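Local coordinates for protein FACT-Spt16 (Cicer arietinum, PDB 5CE6) that belongs to the histone chaperone complex FACT as its Spt16 subunit and probably binds histones H3-H4 through this N-terminal, aminopeptidase-like domain, at residues Glu337-Ile340 with Gly341-Pro345; Ile433-Lys437 with Asp438-Val442. All blocks are in the same frame, centred on the assembly; numbering follows the deposited sequence.

Along the chain, contact 1 (337-340 with 341-345) comes first: it ends helix 323-342 and turns the chain towards helix 349-363. Contact 2 (433-437 with 438-442) follows much later and closes the hairpin of strands 424-435 and 440-442, at the edge of a four-stranded antiparallel sheet. The two are in series, neither enclosing nor crossing the other, yet their centres lie about 9 Å apart. They meet directly: Leu343 O is 3.0 Å from Thr440 OG1, a probable hydrogen bond, and Leu343 CD1 packs on Ile433 CD1. Together they tie the end of helix 323-342 to the sheet within the domain related to M24 peptidases.

Contact 1: Glu337-Ile340 with Gly341-Pro345; sequences EAVI and GSLKP
Leu343 lies alongside Val339, one helical turn back and pointing the same way, with Leu343 CD1 4.1 Å from Val339 CG1. The pair marks the C-terminal end of helix 323-342, in the domain related to M24 metallopeptidases, where the chain leaves the helix through an inverse gamma turn centred on Leu343. Val339 carries CG1 anti to its own nitrogen (chi1 178°), which sets that methyl beside the leucine. The leucine branch also rides over the backbone, since Leu343 CG comes within 3.4 Å of Val339 O. Beyond the helix, the same side chains reach Val406 of strand 403-414 and Ile390, so this apolar face seats the helix end on the sheet.

The backbone bonds record how the helix finishes. The bond from Gly341 N to Glu337 O is a regular i to i-4 link, with an N-H...O angle of 155°. One residue later the pattern tightens: Ser342 N bonds to Val339 O and Leu343 N to Ile340 O, three residues back, while their i-4 bonds to Ala338 O and Val339 O are weak. In both of the tighter bonds the donor stands above the carbonyl plane, well away from a lone-pair direction, consistent with a 3-10-like tightening of the last turn.

Ser342 turns its OG back along the helix to lie 3.0 Å from Ala338 O. A water spans the two atoms, donating to Ala338 O and hydrogen-bonded to Ser342 OG, while the serine side chain also rests on Ala355 of helix 349-363. Lys344 folds back over the helix end, its chain bent at the second and fourth torsions, and its NZ donates to Gly341 O at 3.2 Å, tilted 28° from the carbonyl plane.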
loop_
_atom_site.group_PDB
_atom_site.type_symbol
_atom_site.label_atom_id
_atom_site.label_comp_id
_atom_site.label_asym_id
_atom_site.label_seq_id
_atom_site.Cartn_x
_atom_site.Cartn_y
_atom_site.Cartn_z
ATOM N N GLU A 337 18.073 4.566 7.650
ATOM C CA GLU A 337 18.113 6.009 7.895
ATOM C C GLU A 337 18.664 6.747 6.679
ATOM O O GLU A 337 18.270 7.884 6.410
ATOM C CB GLU A 337 18.983 6.337 9.110
ATOM C CG GLU A 337 18.415 5.894 10.452
ATOM C CD GLU A 337 19.464 5.935 11.568
ATOM O OE1 GLU A 337 20.679 5.812 11.278
ATOM O OE2 GLU A 337 19.070 6.089 12.740
ATOM N N ALA A 338 19.581 6.107 5.955
ATOM C CA ALA A 338 20.171 6.718 4.763
ATOM C C ALA A 338 19.150 6.823 3.634
ATOM O O ALA A 338 19.141 7.806 2.884
ATOM C CB ALA A 338 21.427 5.950 4.304
ATOM N N VAL A 339 18.292 5.811 3.503
ATOM C CA VAL A 339 17.210 5.896 2.533
ATOM C C VAL A 339 16.298 7.053 2.888
ATOM O O VAL A 339 15.961 7.876 2.031
ATOM C CB VAL A 339 16.391 4.594 2.462
ATOM C CG1 VAL A 339 15.243 4.740 1.478
ATOM C CG2 VAL A 339 17.291 3.451 2.032
ATOM N N ILE A 340 15.895 7.111 4.152
ATOM C CA ILE A 340 14.976 8.165 4.598
ATOM C C ILE A 340 15.579 9.543 4.356
ATOM O O ILE A 340 14.902 10.463 3.866
ATOM C CB ILE A 340 14.616 7.972 6.085
ATOM C CG1 ILE A 340 13.788 6.688 6.252
ATOM C CG2 ILE A 340 13.853 9.175 6.610
ATOM C CD1 ILE A 340 13.541 6.304 7.709
ATOM N N GLY A 341 16.862 9.679 4.678
ATOM C CA GLY A 341 17.551 10.946 4.507
ATOM C C GLY A 341 17.723 11.351 3.058
ATOM O O GLY A 341 17.961 12.523 2.765
ATOM N N SER A 342 17.614 10.387 2.149
ATOM C CA SER A 342 17.779 10.659 0.726
ATOM C C SER A 342 16.460 10.910 0.016
ATOM O O SER A 342 16.447 11.330 -1.140
ATOM C CB SER A 342 18.522 9.513 0.035
ATOM O OG SER A 342 19.852 9.408 0.497
ATOM N N LEU A 343 15.348 10.640 0.693
ATOM C CA LEU A 343 14.036 10.872 0.086
ATOM C C LEU A 343 13.627 12.333 0.263
ATOM O O LEU A 343 12.929 12.695 1.210
ATOM C CB LEU A 343 12.986 9.920 0.660
ATOM C CG LEU A 343 13.193 8.480 0.199
ATOM C CD1 LEU A 343 12.325 7.531 1.002
ATOM C CD2 LEU A 343 12.894 8.337 -1.296
ATOM N N LYS A 344 14.113 13.172 -0.648
ATOM C CA LYS A 344 13.893 14.609 -0.594
ATOM C C LYS A 344 13.471 15.037 -1.979
ATOM O O LYS A 344 13.907 14.436 -2.962
ATOM C CB LYS A 344 15.189 15.338 -0.220
ATOM C CG LYS A 344 15.773 14.965 1.131
ATOM C CD LYS A 344 14.955 15.549 2.268
ATOM C CE LYS A 344 15.451 15.052 3.623
ATOM N NZ LYS A 344 16.906 15.311 3.813
ATOM N N PRO A 345 12.615 16.070 -2.071
ATOM C CA PRO A 345 12.154 16.511 -3.393
ATOM C C PRO A 345 13.316 16.766 -4.357
ATOM O O PRO A 345 14.290 17.439 -4.008
ATOM C CB PRO A 345 11.403 17.808 -3.079
ATOM C CG PRO A 345 10.860 17.572 -1.688
ATOM C CD PRO A 345 11.973 16.831 -0.982
HETATM O O HOH W 1 20.888 9.742 2.916
#

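Contact 2: Ile433-Lys437 with Asp438-Val442; sequences IIINK and DKTDV
Ile434 and Asp441 face each other as a hydrogen-bonded pair, and each backbone is satisfied by the other: Ile434 N donates to Asp441 O at 2.8 Å and Asp441 N returns the bond to Ile434 O at 2.9 Å. Nearer the turn, Asn436 N donates to Lys439 O at 3.0 Å. Three bonds thus close an antiparallel beta hairpin, whose short strand 440-442 forms one edge of a four-stranded sheet. Lys439 N, buried at the turn, has no partner in the model.

Ile433 CD1 meets Thr440 CG2 at 3.7 Å on the face that also carries Val442, whose CG2 touches Ile433 CG2. Thr440 OG1 is engaged twice, by Leu343 O and by a water that donates to Asn436 O.

Asp441 lies on the opposite face, and Lys439 NZ is modelled in a salt bridge with Asp441 OD1, at 2.4 Å too short to be reliable in detail. Asn436 ND2 comes within 2.5 Å of Asp441 OD2, with the amide and carboxylate planes 61° apart. CG of Asn436 sits beside its backbone N (chi1 -60°), bringing the amide across the aspartate. An alanine here is likely to leave Asp441 OD2 without its close amide neighbour, so that the carboxylate is freer to turn about its CB-CG bond.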
loop_
_atom_site.group_PDB
_atom_site.type_symbol
_atom_site.label_atom_id
_atom_site.label_comp_id
_atom_site.label_asym_id
_atom_site.label_seq_id
_atom_site.Cartn_x
_atom_site.Cartn_y
_atom_site.Cartn_z
ATOM N N ILE A 433 6.828 7.471 5.986
ATOM C CA ILE A 433 7.368 8.835 5.971
ATOM C C ILE A 433 6.579 9.721 5.013
ATOM O O ILE A 433 6.061 9.241 4.001
ATOM C CB ILE A 433 8.865 8.870 5.629
ATOM C CG1 ILE A 433 9.093 8.601 4.148
ATOM C CG2 ILE A 433 9.670 7.884 6.504
ATOM C CD1 ILE A 433 10.534 8.839 3.740
ATOM N N ILE A 434 6.487 11.009 5.345
ATOM C CA ILE A 434 5.748 11.959 4.516
ATOM C C ILE A 434 6.747 12.947 3.952
ATOM O O ILE A 434 7.551 13.500 4.691
ATOM C CB ILE A 434 4.720 12.756 5.342
ATOM C CG1 ILE A 434 3.857 11.812 6.179
ATOM C CG2 ILE A 434 3.861 13.642 4.425
ATOM C CD1 ILE A 434 2.780 11.152 5.418
ATOM N N ILE A 435 6.720 13.160 2.639
ATOM C CA ILE A 435 7.659 14.101 2.035
ATOM C C ILE A 435 7.022 15.471 2.003
ATOM O O ILE A 435 6.104 15.712 1.232
ATOM C CB ILE A 435 8.039 13.740 0.584
ATOM C CG1 ILE A 435 8.520 12.284 0.493
ATOM C CG2 ILE A 435 9.097 14.731 0.056
ATOM C CD1 ILE A 435 9.650 11.916 1.460
ATOM N N ASN A 436 7.503 16.368 2.850
ATOM C CA ASN A 436 7.064 17.753 2.747
ATOM C C ASN A 436 8.133 18.558 2.025
ATOM O O ASN A 436 9.243 18.069 1.804
ATOM C CB ASN A 436 6.755 18.337 4.127
ATOM C CG ASN A 436 5.658 17.570 4.852
ATOM O OD1 ASN A 436 4.560 17.403 4.336
ATOM N ND2 ASN A 436 5.967 17.083 6.050
ATOM N N LYS A 437 7.804 19.792 1.660
ATOM C CA LYS A 437 8.727 20.629 0.903
ATOM C C LYS A 437 10.030 20.869 1.658
ATOM O O LYS A 437 11.119 20.820 1.080
ATOM C CB LYS A 437 8.061 21.965 0.567
ATOM C CG LYS A 437 8.957 22.940 -0.162
ATOM C CD LYS A 437 8.137 23.825 -1.088
ATOM C CE LYS A 437 8.429 25.286 -0.837
ATOM N NZ LYS A 437 9.896 25.511 -0.755
ATOM N N ASP A 438 9.910 21.092 2.963
ATOM C CA ASP A 438 11.029 21.538 3.777
ATOM C C ASP A 438 11.603 20.477 4.715
ATOM O O ASP A 438 12.688 20.656 5.270
ATOM C CB ASP A 438 10.591 22.750 4.597
ATOM C CG ASP A 438 9.309 22.492 5.368
ATOM O OD1 ASP A 438 8.468 21.694 4.890
ATOM O OD2 ASP A 438 9.147 23.085 6.455
ATOM N N LYS A 439 10.875 19.381 4.908
ATOM C CA LYS A 439 11.345 18.317 5.786
ATOM C C LYS A 439 10.633 17.008 5.493
ATOM O O LYS A 439 9.542 16.988 4.928
ATOM C CB LYS A 439 11.152 18.690 7.260
ATOM C CG LYS A 439 9.707 18.621 7.735
ATOM C CD LYS A 439 9.569 19.112 9.170
ATOM C CE LYS A 439 8.127 19.484 9.499
ATOM N NZ LYS A 439 7.209 18.317 9.586
ATOM N N THR A 440 11.271 15.920 5.889
ATOM C CA THR A 440 10.696 14.602 5.718
ATOM C C THR A 440 10.261 14.102 7.085
ATOM O O THR A 440 11.080 13.995 7.995
ATOM C CB THR A 440 11.718 13.674 5.071
ATOM O OG1 THR A 440 11.930 14.097 3.715
ATOM C CG2 THR A 440 11.234 12.217 5.091
ATOM N N ASP A 441 8.968 13.820 7.226
ATOM C CA ASP A 441 8.380 13.452 8.512
ATOM C C ASP A 441 8.297 11.945 8.658
ATOM O O ASP A 441 7.647 11.287 7.855
ATOM C CB ASP A 441 6.966 14.023 8.644
ATOM C CG ASP A 441 6.942 15.530 8.647
ATOM O OD1 ASP A 441 7.987 16.138 8.961
ATOM O OD2 ASP A 441 5.875 16.108 8.343
ATOM N N VAL A 442 8.941 11.395 9.684
ATOM C CA VAL A 442 8.792 9.963 9.956
ATOM C C VAL A 442 7.619 9.851 10.916
ATOM O O VAL A 442 7.751 10.163 12.093
ATOM C CB VAL A 442 10.038 9.357 10.595
ATOM C CG1 VAL A 442 9.813 7.859 10.868
ATOM C CG2 VAL A 442 11.239 9.531 9.677
HETATM O O HOH W 2 11.647 16.526 2.501
#